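Local coordinates for salmonella typhimurium DB7155 bacteriophage DET7 tailspike (Bacteriophage, PDB 2V5I), which probably serves as the phage's receptor-binding protein, a trimeric tailspike that binds and hydrolyses the O-antigen on the Salmonella surface, at residues A[72-78]-A[155-161]; A[80-86]-A[164-168]; A[190-196]-A[218-224]. All coordinates share one frame; numbering follows the deposited sequence. Where two conformers were deposited one is given.

From the N terminus the chain runs through strand 73-78, turns at once and continues as strand 85-92. It then leaves the beta-helix for a long excursion with four short helices before returning as strand 156-161. Interaction 1 (72-78 with 155-161) closes this loop, and interaction 2 (80-86 with 164-168) closes it again one corner later. The two cross, since their segments alternate along the chain, and they touch where I160 packs against I86 and I168. Interaction 3 (190-196 with 218-224) follows in series, closing a much shorter loop. It carries on the wall reached by interaction 2, because strands 167-169 and 187-196 are neighbours.

Interaction 1: residues A[72-78]-A[155-161]; sequences DGALIFN and AATLDIR
The F77 ring takes L158 CD1 almost squarely on one face: the methyl lies 3.8 Å from the ring centroid, 9° off the normal, a CH-pi contact. F56 also meets this ring, the two planes inclined at about 55°. The second flat group, the R161 guanidinium, has I76 CG2 over one face, 3.5 Å above its plane and off-centre, while I76 CD1 approaches NH2. In its own plane, along one edge, it grips D159 with two nitrogens, NH2 meeting OD2 at 2.8 Å and NE meeting OD1 at 3.1 Å. Both bonds leave the carboxylate well out of its plane. With CG beside the backbone N (chi1 -68°) and the chain straight to NE, the guanidinium of R161 lies over I76 and alongside D159. At another part of its edge a water bridges R161 NH1 to N78 OD1.

Between these two sets of side chains runs a parallel ladder of six backbone bonds, from G73 N to A155 O at one end to R161 N to F77 O at the other. At G73 a side chain would be forced against the preceding carbonyl oxygen. L75 and L158 lie side by side on the face that also carries F77 and I160; L158 packs on M91, and F77 and I160 on I86, of strand 85-92.

The two faces thus differ in chemistry. One is purely apolar; on the other D159, buried, also pairs with R181, and two arginines on one carboxylate would be expected to favour its ionised form.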
loop_
_atom_site.group_PDB
_atom_site.type_symbol
_atom_site.label_atom_id
_atom_site.label_comp_id
_atom_site.label_asym_id
_atom_site.label_seq_id
_atom_site.Cartn_x
_atom_site.Cartn_y
_atom_site.Cartn_z
ATOM N N ASP A 72 -14.037 9.762 39.035
ATOM C CA ASP A 72 -14.379 10.831 38.123
ATOM C C ASP A 72 -13.260 11.841 38.246
ATOM O O ASP A 72 -12.866 12.185 39.355
ATOM C CB ASP A 72 -15.699 11.505 38.474
ATOM C CG ASP A 72 -16.895 10.642 38.242
ATOM O OD1 ASP A 72 -16.824 9.701 37.428
ATOM O OD2 ASP A 72 -17.958 10.880 38.917
ATOM N N GLY A 73 -12.724 12.324 37.138
ATOM C CA GLY A 73 -11.657 13.331 37.218
ATOM C C GLY A 73 -10.282 12.739 36.955
ATOM O O GLY A 73 -10.164 11.635 36.446
ATOM N N ALA A 74 -9.247 13.422 37.448
ATOM C CA ALA A 74 -7.876 13.085 37.094
ATOM C C ALA A 74 -7.132 12.408 38.253
ATOM O O ALA A 74 -7.212 12.855 39.431
ATOM C CB ALA A 74 -7.121 14.352 36.684
ATOM N N LEU A 75 -6.455 11.304 37.926
ATOM C CA LEU A 75 -5.454 10.679 38.772
ATOM C C LEU A 75 -4.118 11.121 38.206
ATOM O O LEU A 75 -3.828 10.867 37.041
ATOM C CB LEU A 75 -5.614 9.168 38.729
ATOM C CG LEU A 75 -4.621 8.330 39.507
ATOM C CD1 LEU A 75 -4.599 8.740 41.016
ATOM C CD2 LEU A 75 -4.880 6.857 39.312
ATOM N N ILE A 76 -3.340 11.871 38.998
ATOM C CA ILE A 76 -2.145 12.593 38.516
ATOM C C ILE A 76 -0.866 11.920 38.986
ATOM O O ILE A 76 -0.671 11.764 40.181
ATOM C CB ILE A 76 -2.146 14.067 38.984
ATOM C CG1 ILE A 76 -3.417 14.757 38.510
ATOM C CG2 ILE A 76 -0.842 14.789 38.523
ATOM C CD1 ILE A 76 -3.727 16.064 39.236
ATOM N N PHE A 77 0.012 11.594 38.030
ATOM C CA PHE A 77 1.294 10.925 38.304
ATOM C C PHE A 77 2.427 11.916 38.011
ATOM O O PHE A 77 2.705 12.267 36.843
ATOM C CB PHE A 77 1.505 9.683 37.419
ATOM C CG PHE A 77 0.697 8.436 37.810
ATOM C CD1 PHE A 77 -0.277 8.453 38.795
ATOM C CD2 PHE A 77 0.937 7.221 37.163
ATOM C CE1 PHE A 77 -0.971 7.261 39.125
ATOM C CE2 PHE A 77 0.284 6.079 37.486
ATOM C CZ PHE A 77 -0.690 6.088 38.458
ATOM N N ASN A 78 3.110 12.358 39.093
ATOM C CA ASN A 78 4.218 13.301 39.042
ATOM C C ASN A 78 5.546 12.649 39.318
ATOM O O ASN A 78 5.635 11.663 40.063
ATOM C CB ASN A 78 4.024 14.368 40.135
ATOM C CG ASN A 78 2.795 15.221 39.931
ATOM O OD1 ASN A 78 2.651 15.872 38.919
ATOM N ND2 ASN A 78 1.897 15.224 40.920
ATOM N N ALA A 155 -15.015 11.822 32.790
ATOM C CA ALA A 155 -13.943 10.949 32.304
ATOM C C ALA A 155 -13.104 10.559 33.468
ATOM O O ALA A 155 -12.909 11.378 34.408
ATOM C CB ALA A 155 -13.112 11.634 31.273
ATOM N N ALA A 156 -12.614 9.331 33.473
ATOM C CA ALA A 156 -11.525 8.937 34.383
ATOM C C ALA A 156 -10.202 9.145 33.634
ATOM O O ALA A 156 -9.927 8.399 32.733
ATOM C CB ALA A 156 -11.612 7.486 34.759
ATOM N N THR A 157 -9.426 10.123 34.070
ATOM C CA THR A 157 -8.218 10.535 33.345
ATOM C C THR A 157 -6.969 10.112 34.116
ATOM O O THR A 157 -6.804 10.478 35.285
ATOM C CB THR A 157 -8.181 12.052 33.113
ATOM O OG1 THR A 157 -9.321 12.444 32.345
ATOM C CG2 THR A 157 -6.870 12.451 32.346
ATOM N N LEU A 158 -6.080 9.397 33.423
ATOM C CA LEU A 158 -4.697 9.221 33.906
ATOM C C LEU A 158 -3.848 10.349 33.341
ATOM O O LEU A 158 -3.661 10.432 32.144
ATOM C CB LEU A 158 -4.093 7.856 33.550
ATOM C CG LEU A 158 -2.761 7.592 34.247
ATOM C CD1 LEU A 158 -2.898 7.587 35.744
ATOM C CD2 LEU A 158 -2.253 6.267 33.759
ATOM N N ASP A 159 -3.335 11.219 34.215
ATOM C CA ASP A 159 -2.665 12.487 33.836
ATOM C C ASP A 159 -1.195 12.319 34.239
ATOM O O ASP A 159 -0.848 12.428 35.412
ATOM C CB ASP A 159 -3.381 13.664 34.542
ATOM C CG ASP A 159 -2.816 15.026 34.215
ATOM O OD1 ASP A 159 -1.644 15.114 33.786
ATOM O OD2 ASP A 159 -3.584 16.028 34.400
ATOM N N ILE A 160 -0.333 12.082 33.254
ATOM C CA ILE A 160 1.111 11.914 33.482
ATOM C C ILE A 160 1.807 13.225 33.146
ATOM O O ILE A 160 1.628 13.779 32.071
ATOM C CB ILE A 160 1.629 10.741 32.653
ATOM C CG1 ILE A 160 1.001 9.436 33.204
ATOM C CG2 ILE A 160 3.155 10.702 32.722
ATOM C CD1 ILE A 160 1.354 8.267 32.451
ATOM N N ARG A 161 2.561 13.775 34.112
ATOM C CA ARG A 161 3.069 15.143 34.010
ATOM C C ARG A 161 4.594 15.218 33.939
ATOM O O ARG A 161 5.293 14.554 34.700
ATOM C CB ARG A 161 2.593 15.942 35.232
ATOM C CG ARG A 161 1.141 16.124 35.161
ATOM C CD ARG A 161 0.616 17.096 36.081
ATOM N NE ARG A 161 -0.813 17.170 35.900
ATOM C CZ ARG A 161 -1.621 17.936 36.629
ATOM N NH1 ARG A 161 -1.104 18.711 37.586
ATOM N NH2 ARG A 161 -2.938 17.922 36.398
HETATM O O HOH W 1 5.434 11.972 35.889
HETATM O O HOH W 2 1.663 18.748 38.778
#

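Interaction 2: residues A[80-86]-A[164-168]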
loop_
_atom_site.group_PDB
_atom_site.type_symbol
_atom_site.label_atom_id
_atom_site.label_comp_id
_atom_site.label_asym_id
_atom_site.label_seq_id
_atom_site.Cartn_x
_atom_site.Cartn_y
_atom_site.Cartn_z
ATOM N N MET A 80 7.592 10.730 37.617
ATOM C CA MET A 80 7.994 9.400 37.157
ATOM C C MET A 80 9.390 9.428 36.572
ATOM O O MET A 80 9.733 10.312 35.800
ATOM C CB MET A 80 7.041 8.870 36.099
ATOM C CG MET A 80 5.575 8.733 36.602
ATOM S SD MET A 80 4.472 7.811 35.485
ATOM C CE MET A 80 5.010 6.161 35.842
ATOM N N GLY A 81 10.169 8.396 36.893
ATOM C CA GLY A 81 11.507 8.281 36.333
ATOM C C GLY A 81 11.488 7.842 34.904
ATOM O O GLY A 81 10.558 7.172 34.437
ATOM N N PRO A 82 12.528 8.194 34.168
ATOM C CA PRO A 82 12.540 7.864 32.773
ATOM C C PRO A 82 12.679 6.407 32.547
ATOM O O PRO A 82 13.496 5.772 33.205
ATOM C CB PRO A 82 13.759 8.623 32.237
ATOM C CG PRO A 82 14.598 8.885 33.440
ATOM C CD PRO A 82 13.703 8.951 34.608
ATOM N N GLY A 83 11.906 5.876 31.600
ATOM C CA GLY A 83 11.940 4.451 31.352
ATOM C C GLY A 83 10.906 3.679 32.139
ATOM O O GLY A 83 10.866 2.484 32.076
ATOM N N SER A 84 10.085 4.375 32.915
ATOM C CA SER A 84 9.029 3.679 33.635
ATOM C C SER A 84 8.044 3.033 32.627
ATOM O O SER A 84 7.833 3.578 31.557
ATOM C CB SER A 84 8.272 4.644 34.561
ATOM O OG SER A 84 9.112 5.124 35.631
ATOM N N VAL A 85 7.334 1.997 33.073
ATOM C CA VAL A 85 6.362 1.273 32.212
ATOM C C VAL A 85 5.116 1.059 33.032
ATOM O O VAL A 85 5.221 0.646 34.166
ATOM C CB VAL A 85 6.917 -0.074 31.733
ATOM C CG1 VAL A 85 5.865 -0.874 31.000
ATOM C CG2 VAL A 85 8.122 0.183 30.831
ATOM N N ILE A 86 3.965 1.291 32.427
ATOM C CA ILE A 86 2.660 0.986 33.046
ATOM C C ILE A 86 1.967 -0.057 32.191
ATOM O O ILE A 86 1.582 0.229 31.056
ATOM C CB ILE A 86 1.776 2.290 33.153
ATOM C CG1 ILE A 86 2.576 3.409 33.867
ATOM C CG2 ILE A 86 0.535 1.986 33.929
ATOM C CD1 ILE A 86 1.821 4.770 33.916
ATOM N N SER A 164 9.586 11.675 30.781
ATOM C CA SER A 164 10.338 11.347 29.576
ATOM C C SER A 164 10.435 9.834 29.479
ATOM O O SER A 164 10.717 9.165 30.490
ATOM C CB SER A 164 11.727 11.981 29.679
ATOM O OG SER A 164 12.545 11.488 28.668
ATOM N N ARG A 165 10.221 9.275 28.280
ATOM C CA ARG A 165 10.412 7.832 28.021
ATOM C C ARG A 165 9.573 6.958 28.939
ATOM O O ARG A 165 10.091 6.010 29.578
ATOM C CB ARG A 165 11.910 7.447 28.149
ATOM C CG ARG A 165 12.862 8.301 27.358
ATOM C CD ARG A 165 13.460 7.644 26.138
ATOM N NE ARG A 165 14.421 8.577 25.511
ATOM C CZ ARG A 165 14.767 8.619 24.220
ATOM N NH1 ARG A 165 14.258 7.775 23.334
ATOM N NH2 ARG A 165 15.640 9.533 23.810
ATOM N N VAL A 166 8.334 7.337 29.132
ATOM C CA VAL A 166 7.376 6.519 29.861
ATOM C C VAL A 166 6.512 5.856 28.823
ATOM O O VAL A 166 6.069 6.513 27.872
ATOM C CB VAL A 166 6.560 7.318 30.853
ATOM C CG1 VAL A 166 5.367 6.495 31.447
ATOM C CG2 VAL A 166 7.448 7.879 31.926
ATOM N N GLU A 167 6.296 4.555 28.999
ATOM C CA GLU A 167 5.430 3.760 28.085
ATOM C C GLU A 167 4.233 3.217 28.830
ATOM O O GLU A 167 4.398 2.679 29.923
ATOM C CB GLU A 167 6.182 2.566 27.555
ATOM C CG GLU A 167 7.169 2.931 26.480
ATOM C CD GLU A 167 7.500 1.742 25.562
ATOM O OE1 GLU A 167 7.053 0.608 25.841
ATOM O OE2 GLU A 167 8.229 1.944 24.563
ATOM N N ILE A 168 3.066 3.315 28.209
ATOM C CA ILE A 168 1.834 2.656 28.693
ATOM C C ILE A 168 1.538 1.557 27.680
ATOM O O ILE A 168 1.595 1.813 26.473
ATOM C CB ILE A 168 0.651 3.659 28.709
ATOM C CG1 ILE A 168 0.864 4.693 29.806
ATOM C CG2 ILE A 168 -0.642 2.903 28.926
ATOM C CD1 ILE A 168 -0.237 5.718 29.925
HETATM O O HOH W 3 10.741 10.854 33.289
HETATM O O HOH W 4 9.677 3.171 29.154
#
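G83 and R165 meet where the G81-S84 turn comes up to the loop at S164-R165, and the backbone bonds start there: G83 N to R165 O is short, 2.7 Å, but bent and weak. Sound parallel pairing follows, with E167 N giving to S84 O (3.1 Å) and I86 N to E167 O (2.9 Å). CH...O contacts run beside these bonds, the first from P82 CA to S164 O at 3.2 Å. Within 80-86, the type II turn from G81 to S84 is pinned by S84, whose N and OG both reach G81 O from the same face of its plane; OG also meets L61 N. Two waters bind the loops together, one joining M80 O to S164 N, the other S84 O to R165 O.

Apolar contacts are fewer. V166 packs against the turn residues: CG1 lies 3.8 Å from S84 O, and CG2, beside its own backbone N, touches M80 CB at 4.3 Å. I86 and I168 sit next to each other on one face.

That face looks into the beta-helix, with strand 156-161 against both isoleucines and strand 176-181 against I168. V85 and E167 look out to the second subunit, where D192 pairs with R165, while E167 pairs with R169 and lies against strand 187-196.

Interaction 3: residues A[190-196]-A[218-224]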
loop_
_atom_site.group_PDB
_atom_site.type_symbol
_atom_site.label_atom_id
_atom_site.label_comp_id
_atom_site.label_asym_id
_atom_site.label_seq_id
_atom_site.Cartn_x
_atom_site.Cartn_y
_atom_site.Cartn_z
ATOM N N ASP A 190 -0.345 -0.603 21.879
ATOM C CA ASP A 190 -1.311 -1.719 21.877
ATOM C C ASP A 190 -2.538 -1.535 22.786
ATOM O O ASP A 190 -3.005 -2.475 23.443
ATOM C CB ASP A 190 -0.591 -3.029 22.220
ATOM C CG ASP A 190 0.514 -3.367 21.210
ATOM O OD1 ASP A 190 0.430 -2.931 20.035
ATOM O OD2 ASP A 190 1.498 -4.050 21.623
ATOM N N SER A 191 -3.134 -0.335 22.686
ATOM C CA SER A 191 -4.361 -0.052 23.445
ATOM C C SER A 191 -5.448 -1.054 23.148
ATOM O O SER A 191 -5.669 -1.445 22.015
ATOM C CB SER A 191 -4.847 1.341 23.097
ATOM O OG SER A 191 -3.851 2.313 23.532
ATOM N N ASP A 192 -6.133 -1.456 24.206
ATOM C CA ASP A 192 -7.069 -2.557 24.184
ATOM C C ASP A 192 -8.517 -2.089 24.099
ATOM O O ASP A 192 -9.330 -2.342 25.003
ATOM C CB ASP A 192 -6.868 -3.346 25.464
ATOM C CG ASP A 192 -7.621 -4.635 25.451
ATOM O OD1 ASP A 192 -8.000 -5.101 24.340
ATOM O OD2 ASP A 192 -7.823 -5.205 26.565
ATOM N N SER A 193 -8.849 -1.383 23.014
ATOM C CA SER A 193 -10.230 -0.924 22.750
ATOM C C SER A 193 -10.747 -0.076 23.901
ATOM O O SER A 193 -11.799 -0.334 24.512
ATOM C CB SER A 193 -11.175 -2.099 22.439
ATOM O OG SER A 193 -10.746 -2.693 21.218
ATOM N N ILE A 194 -9.951 0.925 24.246
ATOM C CA ILE A 194 -10.286 1.861 25.297
ATOM C C ILE A 194 -11.608 2.538 24.919
ATOM O O ILE A 194 -11.726 3.092 23.826
ATOM C CB ILE A 194 -9.218 2.934 25.439
ATOM C CG1 ILE A 194 -7.847 2.348 25.775
ATOM C CG2 ILE A 194 -9.612 3.938 26.549
ATOM C CD1 ILE A 194 -6.671 3.327 25.577
ATOM N N ILE A 195 -12.617 2.502 25.810
ATOM C CA ILE A 195 -13.821 3.246 25.566
ATOM C C ILE A 195 -13.632 4.654 26.145
ATOM O O ILE A 195 -13.498 4.844 27.363
ATOM C CB ILE A 195 -15.074 2.617 26.255
ATOM C CG1 ILE A 195 -15.318 1.182 25.839
ATOM C CG2 ILE A 195 -16.299 3.461 26.011
ATOM C CD1 ILE A 195 -15.244 0.967 24.472
ATOM N N GLY A 196 -13.600 5.656 25.261
ATOM C CA GLY A 196 -13.456 7.045 25.677
ATOM C C GLY A 196 -14.581 7.674 26.470
ATOM O O GLY A 196 -15.679 7.194 26.436
ATOM N N ILE A 218 1.144 3.698 19.176
ATOM C CA ILE A 218 1.574 2.598 18.297
ATOM C C ILE A 218 0.669 1.369 18.539
ATOM O O ILE A 218 0.617 0.858 19.657
ATOM C CB ILE A 218 3.032 2.263 18.395
ATOM C CG1 ILE A 218 3.880 3.521 18.177
ATOM C CG2 ILE A 218 3.417 1.258 17.308
ATOM C CD1 ILE A 218 5.387 3.262 18.509
ATOM N N GLY A 219 -0.015 0.926 17.517
ATOM C CA GLY A 219 -0.866 -0.226 17.603
ATOM C C GLY A 219 -2.147 -0.018 18.403
ATOM O O GLY A 219 -2.381 1.058 18.957
ATOM N N GLY A 220 -2.986 -1.021 18.368
ATOM C CA GLY A 220 -4.155 -1.041 19.234
ATOM C C GLY A 220 -5.306 -0.187 18.704
ATOM O O GLY A 220 -5.336 0.147 17.529
ATOM N N ARG A 221 -6.316 -0.007 19.555
ATOM C CA ARG A 221 -7.570 0.605 19.162
ATOM C C ARG A 221 -8.189 1.399 20.293
ATOM O O ARG A 221 -7.997 1.106 21.478
ATOM C CB ARG A 221 -8.616 -0.501 18.905
ATOM C CG ARG A 221 -8.260 -1.683 18.140
ATOM C CD ARG A 221 -9.280 -2.849 18.359
ATOM N NE ARG A 221 -10.634 -2.417 18.044
ATOM C CZ ARG A 221 -11.180 -2.387 16.825
ATOM N NH1 ARG A 221 -10.463 -2.700 15.741
ATOM N NH2 ARG A 221 -12.422 -1.916 16.660
ATOM N N VAL A 222 -8.947 2.414 19.880
ATOM C CA VAL A 222 -9.800 3.206 20.750
ATOM C C VAL A 222 -11.219 3.320 20.166
ATOM O O VAL A 222 -11.394 3.279 18.982
ATOM C CB VAL A 222 -9.196 4.587 21.029
ATOM C CG1 VAL A 222 -7.825 4.454 21.703
ATOM C CG2 VAL A 222 -9.060 5.422 19.803
ATOM N N HIS A 223 -12.209 3.396 21.072
ATOM C CA HIS A 223 -13.649 3.393 20.726
ATOM C C HIS A 223 -14.399 4.567 21.396
ATOM O O HIS A 223 -14.100 4.943 22.556
ATOM C CB HIS A 223 -14.339 2.127 21.231
ATOM C CG HIS A 223 -13.966 0.854 20.533
ATOM N ND1 HIS A 223 -14.650 -0.313 20.766
ATOM C CD2 HIS A 223 -13.016 0.562 19.596
ATOM C CE1 HIS A 223 -14.142 -1.283 20.012
ATOM N NE2 HIS A 223 -13.163 -0.776 19.275
ATOM N N TYR A 224 -15.350 5.139 20.652
ATOM C CA TYR A 224 -16.243 6.184 21.166
ATOM C C TYR A 224 -15.421 7.405 21.665
ATOM O O TYR A 224 -14.481 7.820 20.961
ATOM C CB TYR A 224 -17.219 5.586 22.233
ATOM C CG TYR A 224 -18.178 4.588 21.625
ATOM C CD1 TYR A 224 -19.132 4.984 20.752
ATOM C CD2 TYR A 224 -18.116 3.213 21.952
ATOM C CE1 TYR A 224 -20.038 4.060 20.172
ATOM C CE2 TYR A 224 -18.996 2.308 21.393
ATOM C CZ TYR A 224 -19.913 2.714 20.502
ATOM O OH TYR A 224 -20.781 1.802 19.909
HETATM O O HOH W 5 -2.044 2.253 21.406
#
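I195 and H223 make the close-packed end of this contact. I195 CD1 presses on H223 CB at 3.6 Å, its chain folded at the second torsion (chi2 -47°) so that the methyl swings across to the other strand and also comes up to the edge of the Y224 ring. The backbone here is equally firm: H223 N to I194 O and G196 N to H223 O are both 2.8 Å. On the other face of the sheet I194 and V222 lie side by side, CD1 to CG1 at 4.2 Å, packing on strand 176-181 and strand 202-205 respectively.

These are consecutive rungs of the right-handed parallel beta-helix of the P22 tailspike family, where each strand pairs with the one a turn further on and the chain bends at stacked corners. D190 and G219 mark one such corner. W251, from the following rung, meets both H223 and Y224 edge-to-face.

Nearer that corner the pairing becomes uneven. R221 N still gives to S191 O at 2.9 Å, but from above the carbonyl plane, and I194 N to R221 O is long and weak; S193, with positive phi, puts a kink into its strand. Its CB sits over one face of the H223 ring, 4.0 Å from the centroid, and R221 NE gives its OG a weak bond. R221 folds at its third torsion (chi3 56°), which turns NE and NH2 onto H223 NE2, NH2 at 2.9 Å, and NH2 also reaches S240 O of the third subunit. D192 turns away to R165 and K187 of that subunit. A water stands between S191 N and G219 O, and past it, at the exposed D190, a sound bond returns, D190 N to I218 O at 2.8 Å.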